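Nucleoside diphosphate kinase family protein (Babesia bovis, PDB 3JS9) probably transfers the terminal phosphate of nucleoside triphosphates to nucleoside diphosphates through a phosphohistidine intermediate, with magnesium as cofactor. Local coordinates at residues G27-L30 / K31-M35; L137-T140 / P141-V145; D51-A54 / Q55-E59. All blocks are in the same frame, centred on the assembly; numbering follows the deposited sequence.

Contact 1: G27-L30 / K31-M35; sequences GEIL and KRFEM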
ATOM      1  N   GLY A  27       7.638  11.068   1.166  1.00 15.27           N
ATOM      2  CA  GLY A  27       7.647   9.793   1.924  1.00 14.58           C
ATOM      3  C   GLY A  27       7.634   8.582   1.010  1.00 14.56           C
ATOM      4  O   GLY A  27       8.397   7.636   1.206  1.00 15.20           O
ATOM      5  N   GLU A  28       6.773   8.622  -0.004  1.00 14.19           N
ATOM      6  CA  GLU A  28       6.671   7.587  -1.006  1.00 14.54           C
ATOM      7  C   GLU A  28       8.011   7.325  -1.693  1.00 14.93           C
ATOM      8  O   GLU A  28       8.395   6.181  -1.890  1.00 15.32           O
ATOM      9  CB  GLU A  28       5.624   8.010  -2.033  1.00 15.24           C
ATOM     10  CG  GLU A  28       5.394   7.069  -3.202  1.00 18.03           C
ATOM     11  CD  GLU A  28       4.883   5.685  -2.796  1.00 21.13           C
ATOM     12  OE1 GLU A  28       4.165   5.568  -1.799  1.00 24.33           O
ATOM     13  OE2 GLU A  28       5.208   4.696  -3.474  1.00 24.56           O
ATOM     14  N   ILE A  29       8.721   8.388  -2.055  1.00 15.19           N
ATOM     15  CA  ILE A  29       9.954   8.262  -2.802  1.00 14.64           C
ATOM     16  C   ILE A  29      11.033   7.695  -1.883  1.00 16.09           C
ATOM     17  O   ILE A  29      11.722   6.707  -2.251  1.00 17.06           O
ATOM     18  CB  ILE A  29      10.379   9.630  -3.445  1.00 14.75           C
ATOM     19  CG1 ILE A  29       9.445  10.012  -4.637  1.00 14.05           C
ATOM     20  CG2 ILE A  29      11.849   9.625  -3.857  1.00 12.12           C
ATOM     21  CD1 ILE A  29       9.412  11.570  -4.967  1.00 10.08           C
ATOM     22  N   LEU A  30      11.175   8.280  -0.687  1.00 15.78           N
ATOM     23  CA  LEU A  30      12.135   7.775   0.290  1.00 15.78           C
ATOM     24  C   LEU A  30      11.908   6.264   0.502  1.00 15.87           C
ATOM     25  O   LEU A  30      12.825   5.454   0.400  1.00 15.11           O
ATOM     26  CB  LEU A  30      12.022   8.558   1.605  1.00 15.45           C
ATOM     27  CG  LEU A  30      13.247   8.591   2.557  1.00 17.35           C
ATOM     28  CD1 LEU A  30      13.060   9.657   3.600  1.00 15.18           C
ATOM     29  CD2 LEU A  30      13.624   7.244   3.247  1.00 14.22           C
ATOM     30  N   LYS A  31      10.655   5.900   0.760  1.00 16.82           N
ATOM     31  CA  LYS A  31      10.265   4.529   1.050  1.00 17.05           C
ATOM     32  C   LYS A  31      10.641   3.583  -0.108  1.00 17.19           C
ATOM     33  O   LYS A  31      11.101   2.452   0.121  1.00 17.02           O
ATOM     34  CB  LYS A  31       8.776   4.526   1.354  1.00 17.32           C
ATOM     35  CG  LYS A  31       8.130   3.158   1.660  1.00 20.22           C
ATOM     36  CD  LYS A  31       6.684   3.419   2.174  1.00 25.79           C
ATOM     37  CE  LYS A  31       5.715   2.224   1.919  1.00 29.46           C
ATOM     38  NZ  LYS A  31       6.021   1.084   2.844  1.00 28.67           N
ATOM     39  N   ARG A  32      10.495   4.046  -1.352  1.00 16.76           N
ATOM     40  CA  ARG A  32      10.860   3.192  -2.489  1.00 16.62           C
ATOM     41  C   ARG A  32      12.339   2.943  -2.497  1.00 17.24           C
ATOM     42  O   ARG A  32      12.762   1.815  -2.759  1.00 19.66           O
ATOM     43  CB  ARG A  32      10.425   3.785  -3.833  1.00 16.96           C
ATOM     44  CG  ARG A  32       8.940   3.620  -4.132  1.00 13.92           C
ATOM     45  CD  ARG A  32       8.535   4.501  -5.262  1.00 13.09           C
ATOM     46  NE  ARG A  32       7.100   4.448  -5.472  1.00 13.19           N
ATOM     47  CZ  ARG A  32       6.513   4.069  -6.610  1.00 11.51           C
ATOM     48  NH1 ARG A  32       5.193   4.081  -6.674  1.00  6.65           N
ATOM     49  NH2 ARG A  32       7.236   3.750  -7.689  1.00  5.97           N
ATOM     50  N   PHE A  33      13.145   3.955  -2.186  1.00 16.62           N
ATOM     51  CA  PHE A  33      14.587   3.722  -2.073  1.00 16.69           C
ATOM     52  C   PHE A  33      14.967   2.810  -0.893  1.00 17.03           C
ATOM     53  O   PHE A  33      15.842   1.936  -1.025  1.00 16.51           O
ATOM     54  CB  PHE A  33      15.360   5.042  -2.070  1.00 16.41           C
ATOM     55  CG  PHE A  33      15.655   5.552  -3.466  1.00 18.18           C
ATOM     56  CD1 PHE A  33      16.830   5.199  -4.113  1.00 18.05           C
ATOM     57  CD2 PHE A  33      14.707   6.307  -4.163  1.00 18.49           C
ATOM     58  CE1 PHE A  33      17.080   5.634  -5.391  1.00 19.27           C
ATOM     59  CE2 PHE A  33      14.944   6.749  -5.452  1.00 17.36           C
ATOM     60  CZ  PHE A  33      16.117   6.409  -6.069  1.00 20.93           C
ATOM     61  N   GLU A  34      14.289   3.009   0.240  1.00 16.67           N
ATOM     62  CA  GLU A  34      14.520   2.230   1.433  1.00 16.59           C
ATOM     63  C   GLU A  34      14.163   0.762   1.174  1.00 16.68           C
ATOM     64  O   GLU A  34      14.955  -0.118   1.524  1.00 16.50           O
ATOM     65  CB  GLU A  34      13.721   2.831   2.599  1.00 16.70           C
ATOM     66  CG  GLU A  34      14.258   2.633   4.003  1.00 15.91           C
ATOM     67  CD  GLU A  34      13.440   3.449   5.029  1.00 19.24           C
ATOM     68  OE1 GLU A  34      12.381   4.022   4.650  1.00 19.66           O
ATOM     69  OE2 GLU A  34      13.834   3.509   6.225  1.00 20.15           O
ATOM     70  N   MET A  35      13.003   0.496   0.550  1.00 16.85           N
ATOM     71  CA  MET A  35      12.635  -0.905   0.317  0.50 16.71           C
ATOM     72  C   MET A  35      13.583  -1.576  -0.674  1.00 17.24           C
ATOM     73  O   MET A  35      13.797  -2.770  -0.560  1.00 17.46           O
ATOM     74  CB  MET A  35      11.191  -1.046  -0.151  0.50 16.57           C
ATOM     75  CG  MET A  35      10.176  -0.551   0.843  0.50 15.75           C
ATOM     76  SD  MET A  35      10.180  -1.563   2.315  0.50 17.17           S
ATOM     77  CE  MET A  35      11.377  -0.661   3.314  0.50 17.30           C
TER
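The carboxylate oxygen OE2 of E28 is gripped by two nitrogens of R32, one turn further along helix 26-36. R32 NE lies 2.8 Å from E28 OE2, and its N-H points almost straight at the oxygen (162°); the second bond, from R32 NH1 to E28 OE2 at 3.3 Å, is weak. OE2 receives NE on its anti lone pair, directed away from OE1. Although this oxygen sits in the guanidinium plane, the carboxylate is turned 73° against it. A bend at chi2 (62°) brings the glutamate's end back to the arginine, whose chain runs extended from CG to NE. Both charges have further partners: E28 OE1 pairs with K31 of a second subunit, and R32 NH1 with D112.

The regular helical bonds continue through the segment, among them K31 N to G27 O and E34 N to L30 O, each 2.9 Å. E34 slants across L30, its OE1 3.7 Å from L30 CD2, and this same oxygen accepts a bond from G27 N of the second subunit. Glycine suits that buried interface, where K31 of the neighbouring copy packs on it. I29 and F33 turn inward, only loosely in touch through CG2 and CD2 at 4.4 Å. They face strand 10-16, F33 also stacks on W83 of strand 78-85, and helix 109-113 lies against I29 and R32.

Contact 2: L137-T140 / P141-V145; sequences LWFT and PEQLV
Where helix 128-138 ends, the chain turns into a short 3-10 segment with T140 at its N-cap position, and only the half of a capping box in which the N3 side chain accepts the N-cap N-H is formed. T140 N donates to Q143 OE1 at 3.0 Å. Q143 N bonds T140 O, also at 3.0 Å, the backbone bond of the 3-10 turn, and not T140 OG1. Neither is ideal in direction: the donor stands 50° out of the amide plane in the first and 46° out of the carbonyl plane in the second. P141 fits the first turn, since a residue there needs no N-H and its fixed phi is already helical.

Q143 reaches back because its CG lies beside its own backbone N (chi1 -68°) and the chain then runs extended. On the way its CD passes 3.3 Å from T140 OG1. The amide crosses F139 at about a right angle, with Q143 OE1 3.5 Å from F139 CD2. The phenylalanine, first residue beyond the helix, suits its buried place because its side chain packs on A42, C80 and I82 of the sheet; its CB just meets L144 CD2 at 4.5 Å.

K44 NZ also donates to Q143 OE1, as it does to W138 O. With two donors, one a lysine, the amide oxygen is probably polarised, and the glutamine flip is settled by its partners.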
ATOM      1  N   LEU A 137      28.314  18.512  -3.523  1.00 19.91           N
ATOM      2  CA  LEU A 137      27.668  19.812  -3.700  1.00 19.95           C
ATOM      3  C   LEU A 137      26.456  20.062  -2.779  1.00 19.87           C
ATOM      4  O   LEU A 137      26.300  21.148  -2.248  1.00 20.00           O
ATOM      5  CB  LEU A 137      27.249  19.995  -5.159  1.00 20.15           C
ATOM      6  CG  LEU A 137      26.367  21.202  -5.510  1.00 19.95           C
ATOM      7  CD1 LEU A 137      27.133  22.513  -5.321  1.00 19.78           C
ATOM      8  CD2 LEU A 137      25.856  21.099  -6.925  1.00 17.85           C
ATOM      9  N   TRP A 138      25.591  19.067  -2.595  1.00 19.99           N
ATOM     10  CA  TRP A 138      24.344  19.290  -1.837  1.00 19.88           C
ATOM     11  C   TRP A 138      24.471  19.040  -0.314  1.00 20.23           C
ATOM     12  O   TRP A 138      23.671  19.532   0.497  1.00 19.71           O
ATOM     13  CB  TRP A 138      23.215  18.458  -2.447  1.00 18.91           C
ATOM     14  CG  TRP A 138      22.786  18.944  -3.796  1.00 17.75           C
ATOM     15  CD1 TRP A 138      23.282  18.554  -5.023  1.00 15.00           C
ATOM     16  CD2 TRP A 138      21.783  19.943  -4.066  1.00 14.96           C
ATOM     17  NE1 TRP A 138      22.614  19.225  -6.029  1.00 15.33           N
ATOM     18  CE2 TRP A 138      21.695  20.079  -5.467  1.00 15.10           C
ATOM     19  CE3 TRP A 138      20.914  20.689  -3.258  1.00 14.15           C
ATOM     20  CZ2 TRP A 138      20.785  20.943  -6.073  1.00 16.74           C
ATOM     21  CZ3 TRP A 138      19.998  21.539  -3.855  1.00 15.00           C
ATOM     22  CH2 TRP A 138      19.951  21.676  -5.254  1.00 17.16           C
ATOM     23  N   PHE A 139      25.494  18.290   0.060  1.00 20.60           N
ATOM     24  CA  PHE A 139      25.687  17.889   1.448  1.00 21.47           C
ATOM     25  C   PHE A 139      27.101  18.199   1.915  1.00 21.98           C
ATOM     26  O   PHE A 139      28.073  17.849   1.236  1.00 23.08           O
ATOM     27  CB  PHE A 139      25.453  16.382   1.572  1.00 20.30           C
ATOM     28  CG  PHE A 139      23.993  15.982   1.630  1.00 21.09           C
ATOM     29  CD1 PHE A 139      23.359  15.424   0.521  1.00 19.99           C
ATOM     30  CD2 PHE A 139      23.257  16.122   2.812  1.00 19.71           C
ATOM     31  CE1 PHE A 139      22.024  15.045   0.597  1.00 18.96           C
ATOM     32  CE2 PHE A 139      21.927  15.719   2.881  1.00 17.45           C
ATOM     33  CZ  PHE A 139      21.317  15.192   1.782  1.00 15.45           C
ATOM     34  N   THR A 140      27.236  18.822   3.070  1.00 22.40           N
ATOM     35  CA  THR A 140      28.571  19.003   3.645  1.00 23.70           C
ATOM     36  C   THR A 140      28.963  17.642   4.192  1.00 23.88           C
ATOM     37  O   THR A 140      28.100  16.855   4.535  1.00 24.46           O
ATOM     38  CB  THR A 140      28.583  20.073   4.776  1.00 23.70           C
ATOM     39  OG1 THR A 140      27.820  19.598   5.894  1.00 26.75           O
ATOM     40  CG2 THR A 140      27.957  21.360   4.319  1.00 24.02           C
ATOM     41  N   PRO A 141      30.265  17.354   4.297  1.00 24.58           N
ATOM     42  CA  PRO A 141      30.706  16.035   4.840  1.00 24.24           C
ATOM     43  C   PRO A 141      30.271  15.677   6.280  1.00 24.35           C
ATOM     44  O   PRO A 141      30.213  14.509   6.615  1.00 24.93           O
ATOM     45  CB  PRO A 141      32.244  16.101   4.752  1.00 24.58           C
ATOM     46  CG  PRO A 141      32.581  17.553   4.554  1.00 24.10           C
ATOM     47  CD  PRO A 141      31.397  18.223   3.911  1.00 24.06           C
ATOM     48  N   GLU A 142      29.966  16.647   7.131  1.00 24.69           N
ATOM     49  CA  GLU A 142      29.462  16.330   8.471  1.00 25.40           C
ATOM     50  C   GLU A 142      28.005  15.821   8.428  1.00 24.79           C
ATOM     51  O   GLU A 142      27.469  15.340   9.429  1.00 25.19           O
ATOM     52  CB  GLU A 142      29.602  17.534   9.421  1.00 26.19           C
ATOM     53  CG  GLU A 142      29.206  18.891   8.809  1.00 32.20           C
ATOM     54  CD  GLU A 142      30.354  19.606   7.978  1.00 40.13           C
ATOM     55  OE1 GLU A 142      31.398  18.995   7.610  1.00 41.29           O
ATOM     56  OE2 GLU A 142      30.206  20.826   7.701  1.00 44.39           O
ATOM     57  N   GLN A 143      27.375  15.920   7.262  1.00 23.75           N
ATOM     58  CA  GLN A 143      26.006  15.478   7.091  1.00 23.13           C
ATOM     59  C   GLN A 143      25.958  14.024   6.584  1.00 22.84           C
ATOM     60  O   GLN A 143      24.900  13.451   6.377  1.00 22.38           O
ATOM     61  CB  GLN A 143      25.275  16.450   6.168  1.00 22.66           C
ATOM     62  CG  GLN A 143      25.059  17.850   6.809  1.00 23.09           C
ATOM     63  CD  GLN A 143      24.562  18.894   5.816  1.00 23.79           C
ATOM     64  OE1 GLN A 143      24.686  18.712   4.605  1.00 23.51           O
ATOM     65  NE2 GLN A 143      23.991  19.988   6.324  1.00 22.16           N
ATOM     66  N   LEU A 144      27.120  13.427   6.374  1.00 22.51           N
ATOM     67  CA  LEU A 144      27.154  12.044   5.946  1.00 22.74           C
ATOM     68  C   LEU A 144      27.095  11.183   7.194  1.00 22.97           C
ATOM     69  O   LEU A 144      27.805  11.461   8.159  1.00 23.56           O
ATOM     70  CB  LEU A 144      28.419  11.758   5.133  1.00 22.33           C
ATOM     71  CG  LEU A 144      28.613  12.636   3.883  1.00 23.23           C
ATOM     72  CD1 LEU A 144      29.924  12.295   3.138  1.00 20.31           C
ATOM     73  CD2 LEU A 144      27.375  12.580   2.948  1.00 22.24           C
ATOM     74  N   VAL A 145      26.226  10.175   7.205  1.00 22.59           N
ATOM     75  CA  VAL A 145      26.055   9.374   8.394  1.00 22.85           C
ATOM     76  C   VAL A 145      26.764   8.026   8.222  1.00 24.09           C
ATOM     77  O   VAL A 145      26.495   7.305   7.272  1.00 24.59           O
ATOM     78  CB  VAL A 145      24.543   9.229   8.777  1.00 23.16           C
ATOM     79  CG1 VAL A 145      24.342   8.275   9.963  1.00 20.67           C
ATOM     80  CG2 VAL A 145      23.939  10.604   9.087  1.00 20.77           C
TER

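Contact 3: D51-A54 / Q55-E59; sequences DVVA and QHYCE. With SO4 (sulfate ion), chain G.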
ATOM      1  N   ASP A  51      23.156  29.754  -5.805  1.00 29.78           N
ATOM      2  CA  ASP A  51      24.508  29.339  -6.198  1.00 30.91           C
ATOM      3  C   ASP A  51      24.646  27.824  -6.327  1.00 30.30           C
ATOM      4  O   ASP A  51      25.343  27.336  -7.237  1.00 30.36           O
ATOM      5  CB  ASP A  51      25.577  29.849  -5.222  1.00 32.17           C
ATOM      6  CG  ASP A  51      25.513  31.349  -5.000  1.00 36.67           C
ATOM      7  OD1 ASP A  51      24.887  31.748  -3.972  1.00 41.19           O
ATOM      8  OD2 ASP A  51      26.071  32.108  -5.841  1.00 37.40           O
ATOM      9  N   VAL A  52      24.010  27.089  -5.407  1.00 29.37           N
ATOM     10  CA  VAL A  52      24.009  25.629  -5.438  1.00 28.48           C
ATOM     11  C   VAL A  52      23.219  25.147  -6.652  1.00 27.92           C
ATOM     12  O   VAL A  52      23.679  24.281  -7.412  1.00 27.75           O
ATOM     13  CB  VAL A  52      23.475  25.019  -4.091  1.00 29.37           C
ATOM     14  CG1 VAL A  52      23.249  23.520  -4.187  1.00 27.97           C
ATOM     15  CG2 VAL A  52      24.462  25.310  -2.937  1.00 29.30           C
ATOM     16  N   VAL A  53      22.060  25.745  -6.870  1.00 26.89           N
ATOM     17  CA  VAL A  53      21.283  25.376  -8.037  1.00 26.96           C
ATOM     18  C   VAL A  53      22.036  25.647  -9.340  1.00 27.21           C
ATOM     19  O   VAL A  53      22.024  24.808 -10.254  1.00 27.18           O
ATOM     20  CB  VAL A  53      19.865  26.035  -8.064  1.00 26.97           C
ATOM     21  CG1 VAL A  53      19.115  25.603  -9.310  1.00 25.05           C
ATOM     22  CG2 VAL A  53      19.088  25.674  -6.806  1.00 24.20           C
ATOM     23  N   ALA A  54      22.696  26.794  -9.427  1.00 27.50           N
ATOM     24  CA  ALA A  54      23.456  27.112 -10.634  1.00 28.40           C
ATOM     25  C   ALA A  54      24.599  26.122 -10.870  1.00 29.09           C
ATOM     26  O   ALA A  54      24.851  25.749 -12.012  1.00 28.93           O
ATOM     27  CB  ALA A  54      23.947  28.538 -10.617  1.00 28.36           C
ATOM     28  N   GLN A  55      25.255  25.660  -9.802  1.00 29.94           N
ATOM     29  CA  GLN A  55      26.291  24.630  -9.955  1.00 31.63           C
ATOM     30  C   GLN A  55      25.680  23.306 -10.316  1.00 33.02           C
ATOM     31  O   GLN A  55      26.307  22.520 -11.030  1.00 33.81           O
ATOM     32  CB  GLN A  55      27.122  24.415  -8.680  1.00 31.22           C
ATOM     33  CG  GLN A  55      28.308  25.277  -8.532  1.00 31.05           C
ATOM     34  CD  GLN A  55      29.025  25.524  -9.852  1.00 33.55           C
ATOM     35  OE1 GLN A  55      28.869  26.597 -10.454  1.00 30.67           O
ATOM     36  NE2 GLN A  55      29.816  24.531 -10.313  1.00 33.74           N
ATOM     37  N   HIS A  56      24.485  23.030  -9.785  1.00 34.13           N
ATOM     38  CA  HIS A  56      23.868  21.735 -10.015  1.00 35.36           C
ATOM     39  C   HIS A  56      23.594  21.584 -11.503  1.00 36.21           C
ATOM     40  O   HIS A  56      23.835  20.531 -12.087  1.00 35.92           O
ATOM     41  CB  HIS A  56      22.598  21.560  -9.190  1.00 35.17           C
ATOM     42  CG  HIS A  56      21.840  20.302  -9.503  1.00 35.63           C
ATOM     43  ND1 HIS A  56      22.284  19.048  -9.135  1.00 35.46           N
ATOM     44  CD2 HIS A  56      20.660  20.109 -10.142  1.00 33.30           C
ATOM     45  CE1 HIS A  56      21.415  18.139  -9.539  1.00 33.78           C
ATOM     46  NE2 HIS A  56      20.421  18.756 -10.150  1.00 33.61           N
ATOM     47  N   TYR A  57      23.143  22.671 -12.109  1.00 37.52           N
ATOM     48  CA  TYR A  57      22.781  22.669 -13.510  1.00 39.43           C
ATOM     49  C   TYR A  57      23.866  23.278 -14.407  1.00 40.94           C
ATOM     50  O   TYR A  57      23.562  23.827 -15.464  1.00 40.54           O
ATOM     51  CB  TYR A  57      21.482  23.435 -13.680  1.00 38.60           C
ATOM     52  CG  TYR A  57      20.290  22.711 -13.153  1.00 38.85           C
ATOM     53  CD1 TYR A  57      19.570  23.208 -12.084  1.00 37.92           C
ATOM     54  CD2 TYR A  57      19.864  21.518 -13.742  1.00 40.01           C
ATOM     55  CE1 TYR A  57      18.471  22.548 -11.626  1.00 38.38           C
ATOM     56  CE2 TYR A  57      18.765  20.857 -13.294  1.00 37.18           C
ATOM     57  CZ  TYR A  57      18.075  21.371 -12.238  1.00 38.63           C
ATOM     58  OH  TYR A  57      16.983  20.681 -11.772  1.00 39.61           O
ATOM     59  N   CYS A  58      25.123  23.179 -13.978  1.00 43.06           N
ATOM     60  CA  CYS A  58      26.234  23.813 -14.693  1.00 45.18           C
ATOM     61  C   CYS A  58      26.321  23.414 -16.173  1.00 46.39           C
ATOM     62  O   CYS A  58      26.687  24.244 -17.000  1.00 47.05           O
ATOM     63  CB  CYS A  58      27.585  23.612 -13.957  1.00 45.14           C
ATOM     64  SG  CYS A  58      28.249  21.900 -13.822  1.00 46.11           S
ATOM     65  N   GLU A  59      25.947  22.173 -16.508  1.00 47.92           N
ATOM     66  CA  GLU A  59      26.026  21.667 -17.889  1.00 49.27           C
ATOM     67  C   GLU A  59      25.045  22.359 -18.841  1.00 50.56           C
ATOM     68  O   GLU A  59      25.124  22.181 -20.066  1.00 51.34           O
ATOM     69  CB  GLU A  59      25.839  20.140 -17.944  1.00 49.11           C
TER
HETATM   70  S   SO4 G 152      16.894  16.674 -13.472  1.00 60.59           S
HETATM   71  O1  SO4 G 152      17.261  15.252 -13.400  1.00 60.29           O
HETATM   72  O2  SO4 G 152      17.594  17.261 -14.591  1.00 62.06           O
HETATM   73  O3  SO4 G 152      17.200  17.505 -12.294  1.00 60.65           O
HETATM   74  O4  SO4 G 152      15.472  16.673 -13.697  1.00 62.46           O
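Q55 begins the final turn of helix 50-56 by giving its backbone N-H to D51 O at 3.1 Å. This helix belongs to the nucleoside diphosphate kinase fold and ends beside the predicted phosphohistidine, H123. At the surface a polar glutamine is at home: its CB lies near the carbonyl oxygens of D51 and V52, and its CG near that of D51, while its flank meets L137 of helix 128-138.

H56 follows, its N bonded to V52 O at 2.8 Å. With CG anti to the backbone N (chi1 174°), the imidazole leads away from segment 51-54 and is buried against helix 128-138, where it meets E134 and L137. There it also meets the H123 ring edge-to-face and the W138 ring with planes steeply inclined, so a compact, flat aromatic group fits the place well.

Y57 is the first residue to leave helical geometry, though its N still reaches V53 O at 3.0 Å. Its ring lies side by side with V53, whose CG1 branch comes in at the ring edge, 3.7 Å from CD1. A beta-branched valine offers just such a stiff methyl, and V53 also packs on C70 and S74 of helix 66-75. H56 covers one face of the tyrosine, its CD2 3.5 Å above the plane and over the ring centre, edge toward face. At the far end Y57 OH lies near a sulfate ion, but the position of that hydroxyl is doubtful. The sulfate also bonds K17 NZ and H123 ND1, and so plausibly marks where a phosphate would sit.

C58 lies in a short 3-10 segment. Its N makes a weak bond to Q55 O at 3.2 Å, while its CB stands 4.0 Å from A54 O.

In the fold
Following the chain from the N terminus, contact 1 comes first, within helix 26-36, then contact 3 at the end of helix 50-56, and contact 2 last, where helix 128-138 ends and the following turn begins. They run in series, with no nesting or crossing, and each joins immediate neighbours in sequence without closing a long loop. Contacts 1 and 3 lie on opposite sides of the chain's centre, about 26 Å apart between centres. Contacts 2 and 3 touch: L137 and W138 pack on V52, Q55 and H56, joining the ends of two helices beside H123. Contact 1 faces a second subunit instead, while its buried residues meet strands of the same antiparallel sheet that F139 packs on.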